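Local coordinates for trehalose synthase regulatory protein (Candida albicans, PDB 5HUS) that is probably a regulatory subunit of the trehalose-synthesis complex, its C-terminal domain having the HAD fold of the trehalose-phosphate phosphatases, at residues S121-K133 with E170-V184. Sequence-based numbering, arbitrary orientation.
Sequences SWMPEIVKLVESK and ETIQHINTLFEHNGV
K133 NZ is gripped by two groups of the facing helix: it forms a salt bridge with E170 OE1 at 2.9 Å, on the syn lone pair of the carboxylate, and donates to H174 ND1 at 3.1 Å, lying almost in the imidazole plane. A lysine suits this place because its long chain, bent at chi2, can run past T171, whose OG1 is hydrogen-bonded to T167 O, before the ammonium reaches both acceptors. Accepting at ND1 would favour a neutral ring with its proton on NE2.

The same imidazole offers a face to L129, whose CD1 sits 3.6 Å from the ring centroid in a CH-pi contact. With CG anti to the backbone N (chi1 -170°), the leucine fork is a knob in a hole made by T171, H174, I175 and L178, and its other branch, CD2, packs on I175 CG1 at 3.6 Å. The reciprocal knob is F179, set among W122, E125, I126 and L129; its flat, apolar phenyl suits this buried place, giving I126 CG1 a face and L129 CD1 and E125 CB an edge, the latter 3.8 Å from F179 CZ. The last layer is a flat stack: the N182 amide lies 16° from parallel to the W122 indole, N182 CG is 3.4 Å from W122 CZ2, and N182 CB lies over the six-membered ring in a CH-pi contact. A broad indole suits this end, spanning N182 and the V184 methyl CG2.

Helical segments 121-133 and 170-179 run nearly antiparallel (158°), their axes coming within 11.2 Å, and lie side by side on the four-stranded antiparallel sheet, an alpha/beta unit consistent with the cap domain of HAD phosphatases. I126 and I175 both reach V195 of strand 192-197, V130 rests on C142 and F151, and V184 begins edge strand 184-189.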
loop_
_atom_site.group_PDB
_atom_site.type_symbol
_atom_site.label_atom_id
_atom_site.label_comp_id
_atom_site.label_asym_id
_atom_site.label_seq_id
_atom_site.Cartn_x
_atom_site.Cartn_y
_atom_site.Cartn_z
ATOM N N SER A 121 -20.225 1.487 -11.148
ATOM C CA SER A 121 -21.070 0.301 -11.258
ATOM C C SER A 121 -21.110 -0.560 -9.995
ATOM O O SER A 121 -22.169 -1.066 -9.628
ATOM C CB SER A 121 -20.622 -0.567 -12.435
ATOM O OG SER A 121 -20.959 0.038 -13.669
ATOM N N TRP A 122 -19.969 -0.728 -9.328
ATOM C CA TRP A 122 -19.877 -1.708 -8.242
ATOM C C TRP A 122 -19.901 -1.116 -6.836
ATOM O O TRP A 122 -20.456 -1.728 -5.924
ATOM C CB TRP A 122 -18.612 -2.540 -8.399
ATOM C CG TRP A 122 -18.529 -3.242 -9.707
ATOM C CD1 TRP A 122 -19.571 -3.672 -10.479
ATOM C CD2 TRP A 122 -17.335 -3.582 -10.417
ATOM N NE1 TRP A 122 -19.095 -4.268 -11.623
ATOM C CE2 TRP A 122 -17.728 -4.225 -11.610
ATOM C CE3 TRP A 122 -15.972 -3.412 -10.160
ATOM C CZ2 TRP A 122 -16.803 -4.696 -12.543
ATOM C CZ3 TRP A 122 -15.056 -3.884 -11.088
ATOM C CH2 TRP A 122 -15.476 -4.517 -12.262
ATOM N N MET A 123 -19.289 0.050 -6.653
ATOM C CA MET A 123 -19.226 0.655 -5.319
ATOM C C MET A 123 -20.609 0.818 -4.657
ATOM O O MET A 123 -20.764 0.441 -3.496
ATOM C CB MET A 123 -18.501 2.007 -5.364
ATOM C CG MET A 123 -16.993 1.899 -5.506
ATOM S SD MET A 123 -16.201 1.275 -4.013
ATOM C CE MET A 123 -16.382 2.679 -2.915
ATOM N N PRO A 124 -21.618 1.360 -5.379
ATOM C CA PRO A 124 -22.913 1.510 -4.698
ATOM C C PRO A 124 -23.503 0.183 -4.216
ATOM O O PRO A 124 -24.089 0.140 -3.127
ATOM C CB PRO A 124 -23.804 2.141 -5.775
ATOM C CG PRO A 124 -22.851 2.877 -6.653
ATOM C CD PRO A 124 -21.636 1.994 -6.713
ATOM N N GLU A 125 -23.318 -0.875 -5.000
ATOM C CA GLU A 125 -23.793 -2.204 -4.627
ATOM C C GLU A 125 -23.045 -2.727 -3.408
ATOM O O GLU A 125 -23.648 -3.286 -2.491
ATOM C CB GLU A 125 -23.641 -3.184 -5.791
ATOM C CG GLU A 125 -24.460 -2.829 -7.021
ATOM C CD GLU A 125 -25.953 -2.828 -6.753
ATOM O OE1 GLU A 125 -26.426 -3.696 -5.985
ATOM O OE2 GLU A 125 -26.656 -1.958 -7.308
ATOM N N ILE A 126 -21.728 -2.540 -3.399
ATOM C CA ILE A 126 -20.909 -2.978 -2.276
ATOM C C ILE A 126 -21.289 -2.242 -0.996
ATOM O O ILE A 126 -21.453 -2.859 0.058
ATOM C CB ILE A 126 -19.406 -2.772 -2.568
ATOM C CG1 ILE A 126 -18.993 -3.606 -3.781
ATOM C CG2 ILE A 126 -18.570 -3.145 -1.350
ATOM C CD1 ILE A 126 -17.575 -3.336 -4.271
ATOM N N VAL A 127 -21.443 -0.924 -1.093
ATOM C CA VAL A 127 -21.791 -0.105 0.066
ATOM C C VAL A 127 -23.147 -0.503 0.649
ATOM O O VAL A 127 -23.300 -0.622 1.868
ATOM C CB VAL A 127 -21.812 1.390 -0.292
ATOM C CG1 VAL A 127 -22.429 2.196 0.840
ATOM C CG2 VAL A 127 -20.394 1.878 -0.577
ATOM N N LYS A 128 -24.119 -0.716 -0.230
ATOM C CA LYS A 128 -25.460 -1.126 0.174
ATOM C C LYS A 128 -25.418 -2.461 0.913
ATOM O O LYS A 128 -26.054 -2.628 1.957
ATOM C CB LYS A 128 -26.372 -1.219 -1.051
ATOM C CG LYS A 128 -27.832 -1.495 -0.730
ATOM C CD LYS A 128 -28.745 -0.614 -1.570
ATOM C CE LYS A 128 -30.194 -1.045 -1.444
ATOM N NZ LYS A 128 -30.389 -2.420 -1.976
ATOM N N LEU A 129 -24.648 -3.397 0.374
ATOM C CA LEU A 129 -24.477 -4.709 0.987
ATOM C C LEU A 129 -23.873 -4.575 2.388
ATOM O O LEU A 129 -24.399 -5.129 3.356
ATOM C CB LEU A 129 -23.605 -5.597 0.092
ATOM C CG LEU A 129 -23.461 -7.093 0.387
ATOM C CD1 LEU A 129 -23.058 -7.829 -0.879
ATOM C CD2 LEU A 129 -22.441 -7.360 1.490
ATOM N N VAL A 130 -22.781 -3.825 2.500
ATOM C CA VAL A 130 -22.124 -3.637 3.791
ATOM C C VAL A 130 -23.046 -2.939 4.788
ATOM O O VAL A 130 -23.089 -3.304 5.966
ATOM C CB VAL A 130 -20.817 -2.833 3.649
ATOM C CG1 VAL A 130 -20.229 -2.518 5.017
ATOM C CG2 VAL A 130 -19.818 -3.611 2.803
ATOM N N GLU A 131 -23.806 -1.956 4.316
ATOM C CA GLU A 131 -24.694 -1.209 5.206
ATOM C C GLU A 131 -25.790 -2.107 5.782
ATOM O O GLU A 131 -26.193 -1.935 6.932
ATOM C CB GLU A 131 -25.302 -0.007 4.475
ATOM C CG GLU A 131 -24.358 1.196 4.407
ATOM C CD GLU A 131 -24.913 2.345 3.584
ATOM O OE1 GLU A 131 -25.822 2.113 2.760
ATOM O OE2 GLU A 131 -24.434 3.482 3.762
ATOM N N SER A 132 -26.244 -3.080 4.994
ATOM C CA SER A 132 -27.264 -4.023 5.451
ATOM C C SER A 132 -26.721 -4.961 6.529
ATOM O O SER A 132 -27.473 -5.443 7.378
ATOM C CB SER A 132 -27.817 -4.840 4.279
ATOM O OG SER A 132 -26.890 -5.823 3.848
ATOM N N LYS A 133 -25.419 -5.224 6.491
ATOM C CA LYS A 133 -24.773 -6.009 7.535
ATOM C C LYS A 133 -24.677 -5.193 8.815
ATOM O O LYS A 133 -24.855 -5.721 9.914
ATOM C CB LYS A 133 -23.375 -6.461 7.107
ATOM C CG LYS A 133 -23.330 -7.258 5.816
ATOM C CD LYS A 133 -24.158 -8.529 5.906
ATOM C CE LYS A 133 -24.028 -9.352 4.630
ATOM N NZ LYS A 133 -24.883 -10.571 4.665
ATOM N N GLU A 170 -19.120 -14.272 7.337
ATOM C CA GLU A 170 -20.300 -14.448 6.501
ATOM C C GLU A 170 -20.314 -13.406 5.384
ATOM O O GLU A 170 -20.630 -13.708 4.230
ATOM C CB GLU A 170 -21.566 -14.343 7.358
ATOM C CG GLU A 170 -22.848 -14.730 6.663
ATOM C CD GLU A 170 -23.427 -13.609 5.823
ATOM O OE1 GLU A 170 -23.355 -12.437 6.255
ATOM O OE2 GLU A 170 -23.950 -13.903 4.725
ATOM N N THR A 171 -19.958 -12.180 5.750
ATOM C CA THR A 171 -19.925 -11.053 4.827
ATOM C C THR A 171 -18.851 -11.224 3.762
ATOM O O THR A 171 -19.065 -10.910 2.588
ATOM C CB THR A 171 -19.694 -9.737 5.594
ATOM O OG1 THR A 171 -20.768 -9.542 6.525
ATOM C CG2 THR A 171 -19.636 -8.555 4.640
ATOM N N ILE A 172 -17.692 -11.732 4.171
ATOM C CA ILE A 172 -16.627 -12.055 3.229
ATOM C C ILE A 172 -17.098 -13.057 2.167
ATOM O O ILE A 172 -16.846 -12.871 0.973
ATOM C CB ILE A 172 -15.397 -12.614 3.964
ATOM C CG1 ILE A 172 -14.687 -11.485 4.717
ATOM C CG2 ILE A 172 -14.445 -13.275 2.982
ATOM C CD1 ILE A 172 -13.575 -11.959 5.610
ATOM N N GLN A 173 -17.792 -14.109 2.596
ATOM C CA GLN A 173 -18.300 -15.110 1.656
ATOM C C GLN A 173 -19.333 -14.505 0.711
ATOM O O GLN A 173 -19.308 -14.763 -0.494
ATOM C CB GLN A 173 -18.907 -16.305 2.399
ATOM C CG GLN A 173 -19.528 -17.345 1.468
ATOM C CD GLN A 173 -19.866 -18.643 2.176
ATOM O OE1 GLN A 173 -19.635 -18.789 3.379
ATOM N NE2 GLN A 173 -20.415 -19.598 1.430
ATOM N N HIS A 174 -20.235 -13.703 1.271
ATOM C CA HIS A 174 -21.281 -13.008 0.514
ATOM C C HIS A 174 -20.673 -12.121 -0.581
ATOM O O HIS A 174 -21.000 -12.257 -1.763
ATOM C CB HIS A 174 -22.143 -12.186 1.484
ATOM C CG HIS A 174 -23.309 -11.486 0.851
ATOM N ND1 HIS A 174 -24.268 -10.833 1.599
ATOM C CD2 HIS A 174 -23.671 -11.324 -0.442
ATOM C CE1 HIS A 174 -25.166 -10.299 0.792
ATOM N NE2 HIS A 174 -24.827 -10.583 -0.453
ATOM N N ILE A 175 -19.779 -11.223 -0.186
ATOM C CA ILE A 175 -19.128 -10.331 -1.142
ATOM C C ILE A 175 -18.297 -11.082 -2.182
ATOM O O ILE A 175 -18.345 -10.763 -3.373
ATOM C CB ILE A 175 -18.238 -9.308 -0.410
ATOM C CG1 ILE A 175 -19.115 -8.366 0.414
ATOM C CG2 ILE A 175 -17.387 -8.523 -1.399
ATOM C CD1 ILE A 175 -18.344 -7.529 1.413
ATOM N N ASN A 176 -17.538 -12.084 -1.751
ATOM C CA ASN A 176 -16.685 -12.794 -2.691
ATOM C C ASN A 176 -17.508 -13.592 -3.689
ATOM O O ASN A 176 -17.173 -13.637 -4.866
ATOM C CB ASN A 176 -15.699 -13.700 -1.958
ATOM C CG ASN A 176 -14.567 -12.917 -1.327
ATOM O OD1 ASN A 176 -14.349 -11.756 -1.670
ATOM N ND2 ASN A 176 -13.845 -13.542 -0.409
ATOM N N THR A 177 -18.599 -14.193 -3.228
ATOM C CA THR A 177 -19.456 -14.956 -4.136
ATOM C C THR A 177 -19.985 -14.058 -5.253
ATOM O O THR A 177 -19.953 -14.425 -6.429
ATOM C CB THR A 177 -20.642 -15.599 -3.395
ATOM O OG1 THR A 177 -20.154 -16.473 -2.367
ATOM C CG2 THR A 177 -21.517 -16.395 -4.366
ATOM N N LEU A 178 -20.430 -12.860 -4.884
ATOM C CA LEU A 178 -21.082 -11.964 -5.834
ATOM C C LEU A 178 -20.128 -11.108 -6.673
ATOM O O LEU A 178 -20.476 -10.723 -7.788
ATOM C CB LEU A 178 -22.057 -11.044 -5.103
ATOM C CG LEU A 178 -23.242 -11.706 -4.392
ATOM C CD1 LEU A 178 -24.223 -10.655 -3.916
ATOM C CD2 LEU A 178 -23.930 -12.710 -5.300
ATOM N N PHE A 179 -18.943 -10.796 -6.156
ATOM C CA PHE A 179 -18.081 -9.846 -6.862
ATOM C C PHE A 179 -16.731 -10.374 -7.326
ATOM O O PHE A 179 -15.997 -9.663 -8.014
ATOM C CB PHE A 179 -17.862 -8.607 -5.983
ATOM C CG PHE A 179 -19.078 -7.743 -5.864
ATOM C CD1 PHE A 179 -19.304 -6.714 -6.766
ATOM C CD2 PHE A 179 -20.011 -7.973 -4.868
ATOM C CE1 PHE A 179 -20.431 -5.923 -6.666
ATOM C CE2 PHE A 179 -21.139 -7.184 -4.761
ATOM C CZ PHE A 179 -21.349 -6.158 -5.663
ATOM N N GLU A 180 -16.389 -11.608 -6.963
ATOM C CA GLU A 180 -15.113 -12.183 -7.377
ATOM C C GLU A 180 -14.907 -12.126 -8.898
ATOM O O GLU A 180 -13.807 -11.849 -9.359
ATOM C CB GLU A 180 -14.988 -13.629 -6.893
ATOM C CG GLU A 180 -13.760 -14.349 -7.409
ATOM C CD GLU A 180 -13.593 -15.741 -6.827
ATOM O OE1 GLU A 180 -14.559 -16.532 -6.881
ATOM O OE2 GLU A 180 -12.490 -16.041 -6.317
ATOM N N HIS A 181 -15.967 -12.354 -9.674
ATOM C CA HIS A 181 -15.834 -12.340 -11.134
ATOM C C HIS A 181 -15.464 -10.957 -11.668
ATOM O O HIS A 181 -14.986 -10.833 -12.791
ATOM C CB HIS A 181 -17.128 -12.821 -11.808
ATOM C CG HIS A 181 -18.276 -11.873 -11.660
ATOM N ND1 HIS A 181 -19.191 -11.972 -10.635
ATOM C CD2 HIS A 181 -18.661 -10.812 -12.408
ATOM C CE1 HIS A 181 -20.095 -11.017 -10.762
ATOM N NE2 HIS A 181 -19.794 -10.295 -11.827
ATOM N N ASN A 182 -15.696 -9.923 -10.865
ATOM C CA ASN A 182 -15.322 -8.564 -11.244
ATOM C C ASN A 182 -13.892 -8.207 -10.843
ATOM O O ASN A 182 -13.465 -7.070 -11.011
ATOM C CB ASN A 182 -16.281 -7.554 -10.615
ATOM C CG ASN A 182 -17.679 -7.648 -11.186
ATOM O OD1 ASN A 182 -17.859 -7.890 -12.379
ATOM N ND2 ASN A 182 -18.680 -7.454 -10.335
ATOM N N GLY A 183 -13.165 -9.175 -10.300
ATOM C CA GLY A 183 -11.819 -8.923 -9.806
ATOM C C GLY A 183 -11.834 -8.137 -8.508
ATOM O O GLY A 183 -10.943 -7.327 -8.246
ATOM N N VAL A 184 -12.861 -8.373 -7.697
ATOM C CA VAL A 184 -13.018 -7.703 -6.410
ATOM C C VAL A 184 -13.139 -8.746 -5.302
ATOM O O VAL A 184 -13.838 -9.741 -5.466
ATOM C CB VAL A 184 -14.257 -6.780 -6.409
ATOM C CG1 VAL A 184 -14.549 -6.251 -5.009
ATOM C CG2 VAL A 184 -14.064 -5.640 -7.397
#